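Local coordinates for protein phosphoribosyl-aminoimidazole carboxylase (Aspergillus clavatus, PDB 3K5I) that probably makes N5-carboxyaminoimidazole ribonucleotide from 5-aminoimidazole ribonucleotide, ATP and bicarbonate, as an ATP-grasp enzyme of purine biosynthesis, at residues G36-E41 with Y298-C303; E41-L46 with A310-I315. All coordinates share one frame; numbering follows the deposited sequence.

Interaction 1 (G36-E41 with Y298-C303); sequences GRMLVE and YTIEGC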
# COMPACT_ATOMS: atom_id res chain seq x y z
N GLY A 36 5.15 1.17 -13.07
CA GLY A 36 5.59 2.50 -12.77
C GLY A 36 4.66 2.88 -11.70
O GLY A 36 5.14 3.52 -10.78
N ARG A 37 3.41 2.47 -11.78
CA ARG A 37 2.56 2.93 -10.64
C ARG A 37 2.86 2.35 -9.24
O ARG A 37 2.68 2.96 -8.18
CB ARG A 37 1.09 2.69 -11.01
CG ARG A 37 0.05 3.28 -10.07
CD ARG A 37 -1.33 2.69 -10.42
NE ARG A 37 -2.46 3.02 -9.52
CZ ARG A 37 -3.42 3.87 -9.86
NH1 ARG A 37 -3.35 4.53 -11.02
NH2 ARG A 37 -4.44 4.06 -9.04
N MET A 38 3.24 1.08 -9.21
CA MET A 38 3.54 0.47 -7.94
C MET A 38 4.81 1.14 -7.46
O MET A 38 5.01 1.41 -6.27
CB MET A 38 3.65 -1.06 -8.04
CG MET A 38 2.20 -1.49 -7.98
SD MET A 38 1.86 -3.24 -8.12
CE MET A 38 2.27 -3.50 -9.69
N LEU A 39 5.68 1.46 -8.41
CA LEU A 39 6.89 2.15 -7.98
C LEU A 39 6.54 3.48 -7.28
O LEU A 39 7.10 3.76 -6.23
CB LEU A 39 7.92 2.30 -9.11
CG LEU A 39 9.32 2.64 -8.58
CD1 LEU A 39 10.18 1.52 -7.92
CD2 LEU A 39 10.15 3.37 -9.62
N VAL A 40 5.63 4.28 -7.85
CA VAL A 40 5.19 5.57 -7.28
C VAL A 40 4.50 5.30 -5.95
O VAL A 40 4.77 5.98 -4.97
CB VAL A 40 4.26 6.40 -8.23
CG1 VAL A 40 4.06 7.90 -7.77
CG2 VAL A 40 4.93 6.44 -9.58
N GLU A 41 3.66 4.29 -5.83
CA GLU A 41 3.20 4.18 -4.46
C GLU A 41 4.41 4.14 -3.52
O GLU A 41 4.47 4.82 -2.47
CB GLU A 41 2.47 2.88 -4.27
CG GLU A 41 1.58 2.68 -5.49
CD GLU A 41 0.78 1.40 -5.34
OE1 GLU A 41 1.34 0.44 -4.80
OE2 GLU A 41 -0.42 1.29 -5.64
N TYR A 298 3.61 -10.13 -5.29
CA TYR A 298 3.27 -10.64 -3.98
C TYR A 298 4.14 -9.98 -2.89
O TYR A 298 3.80 -9.98 -1.68
CB TYR A 298 3.41 -12.17 -3.87
CG TYR A 298 4.87 -12.52 -3.69
CD1 TYR A 298 5.66 -12.69 -4.83
CD2 TYR A 298 5.47 -12.59 -2.43
CE1 TYR A 298 7.01 -12.96 -4.68
CE2 TYR A 298 6.87 -12.89 -2.25
CZ TYR A 298 7.63 -13.08 -3.41
OH TYR A 298 9.01 -13.39 -3.48
N THR A 299 5.24 -9.34 -3.30
CA THR A 299 6.10 -8.76 -2.25
C THR A 299 5.48 -7.65 -1.40
O THR A 299 5.90 -7.37 -0.23
CB THR A 299 7.43 -8.39 -2.87
OG1 THR A 299 7.20 -7.49 -3.99
CG2 THR A 299 8.10 -9.70 -3.35
N ILE A 300 4.48 -7.00 -2.01
CA ILE A 300 3.77 -5.92 -1.34
C ILE A 300 3.14 -6.35 -0.06
O ILE A 300 3.38 -5.81 1.00
CB ILE A 300 2.65 -5.37 -2.19
CG1 ILE A 300 3.30 -4.61 -3.36
CG2 ILE A 300 1.98 -4.28 -1.38
CD1 ILE A 300 2.36 -3.89 -4.40
N GLU A 301 2.34 -7.39 -0.12
CA GLU A 301 1.76 -7.80 1.15
C GLU A 301 2.59 -8.92 1.74
O GLU A 301 2.45 -9.27 2.94
CB GLU A 301 0.38 -8.38 0.91
CG GLU A 301 -0.61 -7.34 0.37
CD GLU A 301 -0.49 -7.12 -1.14
OE1 GLU A 301 0.25 -7.85 -1.83
OE2 GLU A 301 -1.17 -6.16 -1.60
N GLY A 302 3.43 -9.48 0.89
CA GLY A 302 4.22 -10.61 1.33
C GLY A 302 5.48 -10.45 2.12
O GLY A 302 5.93 -11.43 2.73
N CYS A 303 6.07 -9.26 2.06
CA CYS A 303 7.32 -8.99 2.76
C CYS A 303 7.34 -7.57 3.28
O CYS A 303 6.52 -6.78 2.82
CB CYS A 303 8.48 -9.00 1.78
SG CYS A 303 8.58 -10.31 0.52
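M38 and I300 meet through a single apolar contact, SD of M38 lying 3.8 Å from CD1 of I300. The side chains cross at about a right angle, the terminal methyl CD1 of I300 meeting the sulfur of M38, one bond short of that chain's end. The backbones stay well apart, with CA of M38 and CA of I300 9.2 Å from each other. Long, flexible methionine and branched isoleucine suit a gap this wide. In I300, CD1 stands at the end of an extended branch (chi2 -178°). In M38 the bend at chi3 (-69°) turns CE away from I300, and the sulfur is the atom that faces CD1.

The polar neighbour is E41, whose OE1 approaches CD1 of I300 only to 4.5 Å. Its carboxylate is engaged elsewhere, in a salt bridge with R45 of the second subunit, and that arginine also packs on I300. The contact thus borders the dimer interface. The pocket for 5-aminoimidazole ribonucleotide is also near: G36 touches the ligand and the side chain of M38 is about 7 Å from it.

In the fold, helix 34-46 meets the short helix 299-302; F308 of helix 307-315 touches both M38 and I300, and M38 also reaches H376 on strand 373-380.

Interaction 2 (E41-L46 with A310-I315); sequences ESANRL and AHLRAI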
# COMPACT_ATOMS: atom_id res chain seq x y z
N GLU A 41 3.66 4.29 -5.83
CA GLU A 41 3.20 4.18 -4.46
C GLU A 41 4.41 4.14 -3.52
O GLU A 41 4.47 4.82 -2.47
CB GLU A 41 2.47 2.88 -4.27
CG GLU A 41 1.58 2.68 -5.49
CD GLU A 41 0.78 1.40 -5.34
OE1 GLU A 41 1.34 0.44 -4.80
OE2 GLU A 41 -0.42 1.29 -5.64
N SER A 42 5.39 3.33 -3.87
CA SER A 42 6.55 3.23 -2.95
C SER A 42 7.26 4.57 -2.83
O SER A 42 7.79 4.85 -1.79
CB SER A 42 7.56 2.23 -3.51
OG SER A 42 7.09 0.92 -3.28
N ALA A 43 7.29 5.37 -3.89
CA ALA A 43 8.01 6.64 -3.86
C ALA A 43 7.39 7.65 -2.91
O ALA A 43 8.06 8.38 -2.14
CB ALA A 43 8.29 7.17 -5.40
N ASN A 44 6.07 7.58 -2.95
CA ASN A 44 5.14 8.45 -2.22
C ASN A 44 5.24 8.23 -0.73
O ASN A 44 5.11 9.19 0.07
CB ASN A 44 3.71 8.11 -2.67
CG ASN A 44 3.35 8.69 -4.05
OD1 ASN A 44 4.09 9.52 -4.62
ND2 ASN A 44 2.16 8.31 -4.54
N ARG A 45 5.46 6.97 -0.38
CA ARG A 45 5.59 6.69 1.05
C ARG A 45 6.90 7.30 1.60
O ARG A 45 7.04 7.61 2.77
CB ARG A 45 5.59 5.18 1.23
CG ARG A 45 4.25 4.53 0.85
CD ARG A 45 3.69 4.17 2.19
NE ARG A 45 2.27 3.86 2.15
CZ ARG A 45 1.86 2.61 2.35
NH1 ARG A 45 2.72 1.63 2.59
NH2 ARG A 45 0.58 2.31 2.32
N LEU A 46 7.88 7.51 0.74
CA LEU A 46 9.10 8.13 1.24
C LEU A 46 9.25 9.63 0.84
O LEU A 46 10.23 10.29 1.18
CB LEU A 46 10.28 7.29 0.77
CG LEU A 46 10.38 5.86 1.28
CD1 LEU A 46 11.70 5.59 0.55
CD2 LEU A 46 10.40 5.70 2.82
N ALA A 310 12.21 -1.93 -2.72
CA ALA A 310 13.58 -2.37 -2.94
C ALA A 310 14.29 -1.68 -4.10
O ALA A 310 15.42 -1.17 -3.97
CB ALA A 310 13.61 -3.88 -3.03
N HIS A 311 13.60 -1.65 -5.23
CA HIS A 311 14.16 -1.02 -6.42
C HIS A 311 14.54 0.45 -6.23
O HIS A 311 15.60 0.89 -6.64
CB HIS A 311 13.20 -1.13 -7.56
CG HIS A 311 13.79 -0.64 -8.83
ND1 HIS A 311 14.60 -1.45 -9.60
CD2 HIS A 311 13.77 0.57 -9.43
CE1 HIS A 311 15.05 -0.75 -10.63
NE2 HIS A 311 14.54 0.47 -10.57
N LEU A 312 13.71 1.24 -5.57
CA LEU A 312 14.05 2.63 -5.35
C LEU A 312 15.29 2.71 -4.52
O LEU A 312 16.20 3.45 -4.83
CB LEU A 312 12.95 3.26 -4.52
CG LEU A 312 11.79 3.92 -5.24
CD1 LEU A 312 10.94 4.44 -4.10
CD2 LEU A 312 12.33 5.05 -6.20
N ARG A 313 15.31 1.96 -3.41
CA ARG A 313 16.47 1.97 -2.54
C ARG A 313 17.74 1.66 -3.30
O ARG A 313 18.78 2.33 -3.15
CB ARG A 313 16.29 0.96 -1.39
CG ARG A 313 15.27 1.49 -0.39
CD ARG A 313 14.69 0.42 0.60
NE ARG A 313 13.77 0.98 1.61
CZ ARG A 313 13.97 1.02 2.93
NH1 ARG A 313 15.09 0.60 3.48
NH2 ARG A 313 13.07 1.51 3.76
N ALA A 314 17.62 0.62 -4.12
CA ALA A 314 18.81 0.18 -4.85
C ALA A 314 19.40 1.25 -5.76
O ALA A 314 20.61 1.50 -5.79
CB ALA A 314 18.54 -1.07 -5.66
N ILE A 315 18.52 1.88 -6.53
CA ILE A 315 19.00 2.87 -7.45
C ILE A 315 19.34 4.19 -6.76
O ILE A 315 19.85 5.10 -7.43
CB ILE A 315 17.93 3.19 -8.54
CG1 ILE A 315 16.70 3.79 -7.91
CG2 ILE A 315 17.54 2.00 -9.40
CD1 ILE A 315 15.85 4.21 -9.05
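L312 projects from helix 307-315 onto the backbone of S42 and A43 in helix 34-46. The latter helix connects the neighbouring parallel strands 26-30 and 49-54, making a beta-alpha-beta crossover in the Rossmann-like preATP-grasp domain. Helix 307-315, much later in the chain, packs against this unit, since L312 also touches V27 on strand 26-30.

The apolar contact rests almost wholly on one methyl group. CD1 of L312 lies 4.0 Å from CB of A43, and it also reaches the main chain, coming 3.9 Å from C of S42. Alanine suits this place because its short side chain lets the leucine methyl settle on the helix backbone, while leucine supplies the reach to bridge the helices, whose nearest CA atoms, in A43 and L312, are 7.4 Å apart. The chi1 of L312 (-91°) sets CG beside the backbone N and anti to the carbonyl carbon, and the branch ends with CD1 against the turn of S42 and A43. L46 and R313 lie beside the contact, each losing some surface to the other segment without coming into close contact with it.

The polar group of the contact is the hydroxyl of S42. This residue, small enough to sit beside the leucine, adds its CB to the apolar surface, 4.1 Å from CD1 of L312, while OG hydrogen-bonds to OD1 of D309, the residue just before segment 310-315. The serine thus gives a hydrocarbon face to the leucine and still has a partner for its buried oxygen. At the margin, the side chains of R313 and L46 both pack on I360 of the second subunit.

The closest approach between the two segments is main-chain to side-chain: CA of A43 stands 3.7 Å from CD1 of L312.

Helix 34-46 serves both contacts, presenting M38 and E41 to helix 299-302 in interaction 1 and S42 and A43 to helix 307-315 in interaction 2. Those two partner helices follow each other in the chain, and the contact centres are about 9 Å apart. L39 joins them, its CD1 packing 3.9 Å from CG of L312. Interaction 1 is partly buried, close to the ribonucleotide, and sets an isoleucine methyl against a methionine sulfur; interaction 2 is fully buried, covers more surface and seats a leucine on helix backbone. Both border the second subunit; E41 belongs to both residue ranges but approaches the partner helix in interaction 1 alone.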